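Long-range contacts in beta-lactamase (Chitinophaga pinensis, PDB 6N36), which probably hydrolyses the amide bond of beta-lactam antibiotics, using two zinc ions bound in a metallo-beta-lactamase fold: residues A183-I188 with D220-P225; R155-H160 with K212-L217. All coordinates share one frame; numbering follows the deposited sequence.

Interaction 1. Residues A183-I188 with D220-P225; sequences ANIPSI and DLWLAP
Ile-185 and Trp-222 meet with their side chains crossed at about a right angle, the CD1 methyl of Ile-185 reaching CZ3 of the indole at 4.0 Å in an oblique approach. The isoleucine holds CG1 beside its backbone N (chi1 -67°), and from this branch CD1 meets the tryptophan, while CG1 itself rests 4.1 Å from the methyl CB of Ala-224. Ala-183 adds a smaller apolar touch, its CB lying 4.3 Å from CE3 of Trp-222.

The backbone ties the same residues together. Ala-183 N donates to Leu-223 O over 2.9 Å with an almost straight N-H...O angle of 174°, so the parallel pairing of strands 177-182 and 221-223 is carried one step further. The carbonyl of Ala-183 then turns to the other partners: its O sits 3.1 Å from the ring carbon CD of Pro-225 and forms a CH...O contact with CA of Ala-224. Asn-184 crosses the proline ring at about a right angle, with OD1 3.6 Å from CG of Pro-225. That amide oxygen has a stronger engagement elsewhere, a hydrogen bond with ND1 of the zinc ligand His-83, which makes Asn-184 a second-shell residue of the metal site.

Within the fold, the contact lies where the chain runs out of strands 177-182 and 221-223, the latter an outermost strand of the five-stranded sheet. Helix 250-268 packs on Ile-185 through Val-256 and Trp-260, and helix 227-230 brings Tyr-230 against Trp-222, Leu-223 and Ala-224.

Interaction 2. Residues R155-H160 with K212-L217; sequences RQHPGH and KAMKAL. With ZN (zinc ion), chain C.
Met-214 lays its CG over the ring of His-157, 3.4 Å from the centroid and only 2° off the ring normal, a CH-pi contact of nearly perfect centring. The sulfur follows over the same face, 4.1 Å from the centroid and farther off axis, as a Met-aromatic contact. On the opposite face the carbonyl O of Arg-155 stands above the ring toward its rim, so the imidazole is held between Met-214 and a backbone carbonyl of the preceding strand. With chi1 at -70°, His-157 has its ring beside the backbone N, and ND1 is hydrogen-bonded to Ser-166 on strand 165-172, which should fix the ring's rotation.

Leu-217 points back at His-157, its CD1 meeting the ring obliquely, 3.7 Å from CE1, and its CD2 brushes NH1 of Arg-155, whose NE is in a salt bridge with Asp-141. Ala-213 CB fills in beside CD2 of the imidazole.

Three residues on, His-160 gives NE2 to a zinc ion at 2.1 Å; His-83, His-85 and three waters complete its shell. This end of a sheet strand and its following loop, packed on a helix and leading to a histidine metal ligand, is typical of the alpha-beta/beta-alpha metallo-beta-lactamase fold.

In the fold
Interactions 1 and 2 have centres 10 Å apart and meet directly, chiefly through Met-214. Its CE methyl lies 3.8 Å from CB of Ala-183 and 3.4 Å from O of Asn-184, and its SD is 3.8 Å from CD of Pro-186. Ser-166, the partner of His-157, is also hydrogen-bonded through OG to Asn-184 N. Each contact also leads to the metal centre: the carbonyl O of Ser-187 probably accepts a hydrogen bond from ND1 of His-160 over 3.0 Å, which would help to orient that ligand, while the side chain of Pro-225 lies about 5 Å from the other zinc ion, the one bound by Asp-87, His-88 and His-226.

Interaction 1. Residues A183-I188 with D220-P225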
ATOM      1  N   ALA A 183      -4.041   4.318   3.183  1.00 19.45           N
ATOM      2  CA  ALA A 183      -3.315   4.501   4.453  1.00 19.29           C
ATOM      3  C   ALA A 183      -2.410   3.322   4.727  1.00 21.07           C
ATOM      4  O   ALA A 183      -2.948   2.196   4.835  1.00 22.53           O
ATOM      5  CB  ALA A 183      -4.267   4.658   5.613  1.00 20.25           C
ATOM      6  N   ASN A 184      -1.131   3.565   4.971  1.00 19.16           N
ATOM      7  CA  ASN A 184      -0.264   2.500   5.509  1.00 18.80           C
ATOM      8  C   ASN A 184      -0.332   2.528   7.029  1.00 19.21           C
ATOM      9  O   ASN A 184       0.222   3.364   7.656  1.00 19.96           O
ATOM     10  CB  ASN A 184       1.167   2.604   4.996  1.00 19.31           C
ATOM     11  CG  ASN A 184       1.836   1.262   5.162  1.00 21.54           C
ATOM     12  OD1 ASN A 184       1.694   0.381   4.295  1.00 21.78           O
ATOM     13  ND2 ASN A 184       2.551   1.067   6.288  1.00 20.55           N
ATOM     14  N   ILE A 185      -1.008   1.550   7.590  1.00 21.40           N
ATOM     15  CA  ILE A 185      -1.312   1.526   9.042  1.00 21.86           C
ATOM     16  C   ILE A 185      -0.013   1.200   9.757  1.00 22.75           C
ATOM     17  O   ILE A 185       0.772   0.357   9.329  1.00 23.82           O
ATOM     18  CB  ILE A 185      -2.426   0.502   9.330  1.00 24.51           C
ATOM     19  CG1 ILE A 185      -3.760   0.944   8.716  1.00 24.34           C
ATOM     20  CG2 ILE A 185      -2.553   0.232  10.837  1.00 25.61           C
ATOM     21  CD1 ILE A 185      -4.272   2.292   9.105  1.00 25.52           C
ATOM     22  N   PRO A 186       0.313   1.936  10.830  1.00 20.59           N
ATOM     23  CA  PRO A 186       1.591   1.778  11.522  1.00 20.71           C
ATOM     24  C   PRO A 186       1.617   0.585  12.482  1.00 21.23           C
ATOM     25  O   PRO A 186       1.820   0.729  13.674  1.00 20.88           O
ATOM     26  CB  PRO A 186       1.752   3.116  12.224  1.00 21.43           C
ATOM     27  CG  PRO A 186       0.339   3.488  12.566  1.00 22.57           C
ATOM     28  CD  PRO A 186      -0.435   3.117  11.323  1.00 20.87           C
ATOM     29  N   SER A 187       1.412  -0.596  11.929  1.00 20.59           N
ATOM     30  CA  SER A 187       1.539  -1.843  12.697  1.00 20.35           C
ATOM     31  C   SER A 187       2.996  -2.090  13.104  1.00 19.61           C
ATOM     32  O   SER A 187       3.902  -1.760  12.374  1.00 19.50           O
ATOM     33  CB  SER A 187       0.918  -3.004  11.974  1.00 21.74           C
ATOM     34  OG  SER A 187       1.595  -3.246  10.773  1.00 22.34           O
ATOM     35  N   ILE A 188       3.193  -2.627  14.288  1.00 19.70           N
ATOM     36  CA  ILE A 188       4.508  -2.913  14.917  1.00 20.22           C
ATOM     37  C   ILE A 188       4.668  -4.422  14.993  1.00 22.02           C
ATOM     38  O   ILE A 188       3.809  -5.062  15.646  1.00 22.58           O
ATOM     39  CB  ILE A 188       4.547  -2.254  16.301  1.00 21.99           C
ATOM     40  CG1 ILE A 188       4.248  -0.756  16.219  1.00 21.59           C
ATOM     41  CG2 ILE A 188       5.929  -2.501  16.898  1.00 22.70           C
ATOM     42  CD1 ILE A 188       3.938  -0.092  17.584  1.00 23.13           C
ATOM     43  N   ASP A 220     -12.188  11.856   2.808  1.00 26.82           N
ATOM     44  CA  ASP A 220     -13.572  11.345   2.803  1.00 27.65           C
ATOM     45  C   ASP A 220     -13.583   9.831   2.983  1.00 26.21           C
ATOM     46  O   ASP A 220     -14.435   9.313   3.728  1.00 28.48           O
ATOM     47  CB  ASP A 220     -14.267  11.743   1.495  1.00 29.14           C
ATOM     48  CG  ASP A 220     -14.372  13.256   1.325  1.00 32.02           C
ATOM     49  OD1 ASP A 220     -14.839  13.889   2.283  1.00 36.19           O
ATOM     50  OD2 ASP A 220     -13.919  13.787   0.283  1.00 32.48           O
ATOM     51  N   LEU A 221     -12.761   9.138   2.181  1.00 25.16           N
ATOM     52  CA  LEU A 221     -12.800   7.662   2.121  1.00 24.18           C
ATOM     53  C   LEU A 221     -11.396   7.138   2.472  1.00 22.92           C
ATOM     54  O   LEU A 221     -10.446   7.798   2.124  1.00 23.09           O
ATOM     55  CB  LEU A 221     -13.162   7.199   0.716  1.00 24.32           C
ATOM     56  CG  LEU A 221     -14.386   7.838   0.063  1.00 25.40           C
ATOM     57  CD1 LEU A 221     -14.608   7.196  -1.297  1.00 25.60           C
ATOM     58  CD2 LEU A 221     -15.616   7.678   0.956  1.00 26.42           C
ATOM     59  N   TRP A 222     -11.312   5.965   3.064  1.00 23.41           N
ATOM     60  CA  TRP A 222      -9.975   5.349   3.299  1.00 21.83           C
ATOM     61  C   TRP A 222      -9.985   3.863   3.033  1.00 21.79           C
ATOM     62  O   TRP A 222     -10.966   3.218   3.338  1.00 22.23           O
ATOM     63  CB  TRP A 222      -9.400   5.691   4.676  1.00 22.87           C
ATOM     64  CG  TRP A 222     -10.034   5.015   5.859  1.00 23.19           C
ATOM     65  CD1 TRP A 222     -11.237   5.303   6.453  1.00 24.31           C
ATOM     66  CD2 TRP A 222      -9.451   3.962   6.644  1.00 22.93           C
ATOM     67  NE1 TRP A 222     -11.456   4.455   7.511  1.00 24.78           N
ATOM     68  CE2 TRP A 222     -10.360   3.643   7.676  1.00 24.28           C
ATOM     69  CE3 TRP A 222      -8.229   3.271   6.584  1.00 22.67           C
ATOM     70  CZ2 TRP A 222     -10.103   2.656   8.626  1.00 24.23           C
ATOM     71  CZ3 TRP A 222      -7.966   2.332   7.551  1.00 23.00           C
ATOM     72  CH2 TRP A 222      -8.901   2.012   8.539  1.00 23.11           C
ATOM     73  N   LEU A 223      -8.820   3.375   2.615  1.00 20.80           N
ATOM     74  CA  LEU A 223      -8.563   1.926   2.477  1.00 20.47           C
ATOM     75  C   LEU A 223      -7.114   1.727   2.909  1.00 20.00           C
ATOM     76  O   LEU A 223      -6.410   2.679   3.160  1.00 20.13           O
ATOM     77  CB  LEU A 223      -8.816   1.420   1.054  1.00 22.01           C
ATOM     78  CG  LEU A 223     -10.273   1.550   0.548  1.00 22.32           C
ATOM     79  CD1 LEU A 223     -10.480   2.893  -0.100  1.00 24.84           C
ATOM     80  CD2 LEU A 223     -10.613   0.458  -0.424  1.00 23.96           C
ATOM     81  N   ALA A 224      -6.730   0.486   3.049  1.00 19.21           N
ATOM     82  CA  ALA A 224      -5.397   0.128   3.565  1.00 19.44           C
ATOM     83  C   ALA A 224      -4.928  -1.154   2.881  1.00 19.57           C
ATOM     84  O   ALA A 224      -5.675  -1.780   2.153  1.00 20.34           O
ATOM     85  CB  ALA A 224      -5.480  -0.044   5.072  1.00 20.03           C
ATOM     86  N   PRO A 225      -3.656  -1.543   3.102  1.00 19.43           N
ATOM     87  CA  PRO A 225      -3.073  -2.651   2.376  1.00 19.27           C
ATOM     88  C   PRO A 225      -3.590  -4.026   2.791  1.00 18.92           C
ATOM     89  O   PRO A 225      -3.366  -4.929   2.028  1.00 20.31           O
ATOM     90  CB  PRO A 225      -1.578  -2.538   2.684  1.00 21.33           C
ATOM     91  CG  PRO A 225      -1.360  -1.090   2.988  1.00 21.09           C
ATOM     92  CD  PRO A 225      -2.609  -0.703   3.745  1.00 20.77           C
TER

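Interaction 2. Residues R155-H160 with K212-L217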
ATOM      1  N   ARG A 155       2.557  10.817   1.398  1.00 21.02           N
ATOM      2  CA  ARG A 155       2.932  11.298   2.735  1.00 22.04           C
ATOM      3  C   ARG A 155       3.788  10.236   3.403  1.00 20.75           C
ATOM      4  O   ARG A 155       3.361   9.071   3.425  1.00 19.93           O
ATOM      5  CB  ARG A 155       1.733  11.675   3.600  1.00 23.71           C
ATOM      6  CG  ARG A 155       0.859  12.794   3.053  1.00 26.04           C
ATOM      7  CD  ARG A 155       1.582  14.102   2.874  1.00 27.89           C
ATOM      8  NE  ARG A 155       2.403  14.529   3.988  1.00 30.98           N
ATOM      9  CZ  ARG A 155       2.007  15.335   4.977  1.00 32.19           C
ATOM     10  NH1 ARG A 155       0.755  15.763   5.040  1.00 32.72           N
ATOM     11  NH2 ARG A 155       2.855  15.605   5.955  1.00 33.66           N
ATOM     12  N   GLN A 156       4.945  10.618   3.936  1.00 20.65           N
ATOM     13  CA  GLN A 156       5.851   9.664   4.605  1.00 20.56           C
ATOM     14  C   GLN A 156       5.265   9.291   5.966  1.00 19.66           C
ATOM     15  O   GLN A 156       5.051  10.177   6.812  1.00 20.71           O
ATOM     16  CB  GLN A 156       7.287  10.179   4.726  1.00 22.00           C
ATOM     17  CG  GLN A 156       7.983  10.375   3.390  1.00 24.84           C
ATOM     18  CD  GLN A 156       9.377  10.921   3.612  1.00 27.47           C
ATOM     19  OE1 GLN A 156       9.570  11.774   4.496  1.00 31.03           O
ATOM     20  NE2 GLN A 156      10.338  10.486   2.808  1.00 29.08           N
ATOM     21  N   HIS A 157       5.059   7.993   6.170  1.00 18.44           N
ATOM     22  CA  HIS A 157       4.468   7.402   7.387  1.00 18.62           C
ATOM     23  C   HIS A 157       5.409   6.313   7.872  1.00 17.74           C
ATOM     24  O   HIS A 157       5.041   5.155   7.894  1.00 17.64           O
ATOM     25  CB  HIS A 157       3.029   6.988   7.119  1.00 18.30           C
ATOM     26  CG  HIS A 157       2.135   8.141   6.941  1.00 18.43           C
ATOM     27  ND1 HIS A 157       0.970   8.064   6.212  1.00 19.01           N
ATOM     28  CD2 HIS A 157       2.205   9.414   7.434  1.00 19.31           C
ATOM     29  CE1 HIS A 157       0.410   9.246   6.190  1.00 20.37           C
ATOM     30  NE2 HIS A 157       1.126  10.116   6.911  1.00 20.28           N
ATOM     31  N   PRO A 158       6.655   6.668   8.236  1.00 17.19           N
ATOM     32  CA  PRO A 158       7.682   5.670   8.501  1.00 17.99           C
ATOM     33  C   PRO A 158       7.393   4.856   9.772  1.00 19.14           C
ATOM     34  O   PRO A 158       6.586   5.256  10.652  1.00 18.84           O
ATOM     35  CB  PRO A 158       8.932   6.463   8.685  1.00 18.46           C
ATOM     36  CG  PRO A 158       8.432   7.798   9.186  1.00 18.76           C
ATOM     37  CD  PRO A 158       7.188   8.045   8.338  1.00 18.14           C
ATOM     38  N   GLY A 159       8.074   3.718   9.855  1.00 19.08           N
ATOM     39  CA  GLY A 159       8.099   2.856  11.040  1.00 18.77           C
ATOM     40  C   GLY A 159       7.947   1.408  10.620  1.00 18.03           C
ATOM     41  O   GLY A 159       8.905   0.628  10.755  1.00 17.80           O
ATOM     42  N   HIS A 160       6.816   1.065  10.079  1.00 17.88           N
ATOM     43  CA  HIS A 160       6.580  -0.336   9.623  1.00 17.82           C
ATOM     44  C   HIS A 160       7.689  -0.729   8.632  1.00 19.96           C
ATOM     45  O   HIS A 160       8.265  -1.815   8.745  1.00 19.74           O
ATOM     46  CB  HIS A 160       5.178  -0.411   9.017  1.00 18.93           C
ATOM     47  CG  HIS A 160       4.831  -1.782   8.653  1.00 18.68           C
ATOM     48  ND1 HIS A 160       4.296  -2.663   9.564  1.00 20.58           N
ATOM     49  CD2 HIS A 160       4.980  -2.450   7.497  1.00 20.39           C
ATOM     50  CE1 HIS A 160       4.155  -3.827   8.974  1.00 19.69           C
ATOM     51  NE2 HIS A 160       4.559  -3.741   7.727  1.00 18.57           N
ATOM     52  N   LYS A 212       1.006  10.434  15.075  1.00 22.34           N
ATOM     53  CA  LYS A 212       0.474  11.812  15.165  1.00 23.30           C
ATOM     54  C   LYS A 212       0.092  12.334  13.775  1.00 22.79           C
ATOM     55  O   LYS A 212      -1.014  12.891  13.589  1.00 24.01           O
ATOM     56  CB  LYS A 212       1.482  12.725  15.860  1.00 24.76           C
ATOM     57  CG  LYS A 212       1.730  12.369  17.324  1.00 26.00           C
ATOM     58  CD  LYS A 212       2.747  13.236  18.025  1.00 29.20           C
ATOM     59  CE  LYS A 212       4.164  12.949  17.614  1.00 28.82           C
ATOM     60  NZ  LYS A 212       5.131  13.868  18.249  1.00 29.02           N
ATOM     61  N   ALA A 213       0.947  12.113  12.787  1.00 21.69           N
ATOM     62  CA  ALA A 213       0.804  12.630  11.419  1.00 22.68           C
ATOM     63  C   ALA A 213      -0.456  12.031  10.771  1.00 21.57           C
ATOM     64  O   ALA A 213      -1.254  12.756  10.164  1.00 23.05           O
ATOM     65  CB  ALA A 213       2.026  12.329  10.624  1.00 22.45           C
ATOM     66  N   MET A 214      -0.679  10.730  10.932  1.00 21.11           N
ATOM     67  CA  MET A 214      -1.840  10.079  10.319  1.00 21.48           C
ATOM     68  C   MET A 214      -3.132  10.545  11.007  1.00 22.83           C
ATOM     69  O   MET A 214      -4.132  10.661  10.304  1.00 23.08           O
ATOM     70  CB  MET A 214      -1.649   8.553  10.371  1.00 20.42           C
ATOM     71  CG  MET A 214      -0.505   8.141   9.469  1.00 19.78           C
ATOM     72  SD  MET A 214      -0.418   6.327   9.317  1.00 20.45           S
ATOM     73  CE  MET A 214      -1.805   6.072   8.199  1.00 21.31           C
ATOM     74  N   LYS A 215      -3.102  10.837  12.299  1.00 23.98           N
ATOM     75  CA  LYS A 215      -4.338  11.312  12.969  1.00 27.65           C
ATOM     76  C   LYS A 215      -4.748  12.657  12.363  1.00 27.06           C
ATOM     77  O   LYS A 215      -5.965  12.997  12.309  1.00 29.22           O
ATOM     78  CB  LYS A 215      -4.074  11.470  14.460  1.00 31.18           C
ATOM     79  CG  LYS A 215      -5.356  11.431  15.282  1.00 38.87           C
ATOM     80  CD  LYS A 215      -5.860   9.987  15.323  1.00 44.14           C
ATOM     81  CE  LYS A 215      -6.318   9.549  16.699  1.00 46.53           C
ATOM     82  NZ  LYS A 215      -7.708   9.981  16.944  1.00 46.34           N
ATOM     83  N   ALA A 216      -3.772  13.449  11.941  1.00 26.20           N
ATOM     84  CA  ALA A 216      -4.000  14.827  11.471  1.00 27.49           C
ATOM     85  C   ALA A 216      -4.544  14.897  10.038  1.00 26.89           C
ATOM     86  O   ALA A 216      -4.976  15.985   9.626  1.00 29.66           O
ATOM     87  CB  ALA A 216      -2.739  15.645  11.626  1.00 28.17           C
ATOM     88  N   LEU A 217      -4.547  13.794   9.298  1.00 24.81           N
ATOM     89  CA  LEU A 217      -4.987  13.811   7.892  1.00 25.77           C
ATOM     90  C   LEU A 217      -6.496  13.987   7.810  1.00 27.20           C
ATOM     91  O   LEU A 217      -7.206  13.561   8.708  1.00 29.47           O
ATOM     92  CB  LEU A 217      -4.572  12.494   7.249  1.00 25.20           C
ATOM     93  CG  LEU A 217      -3.071  12.306   7.094  1.00 24.71           C
ATOM     94  CD1 LEU A 217      -2.833  10.952   6.449  1.00 25.26           C
ATOM     95  CD2 LEU A 217      -2.467  13.431   6.276  1.00 27.92           C
TER
HETATM   96 ZN    ZN C 502       4.476  -5.186   6.185  0.90 21.90          ZN
HETATM   97  O   HOH W   1       2.064  -5.163   6.223  1.00 27.52           O
HETATM   98  O   HOH W   2       4.120  -6.902   5.161  1.00 29.74           O
HETATM   99  O   HOH W   3       4.438  -6.734   7.821  1.00 28.90           O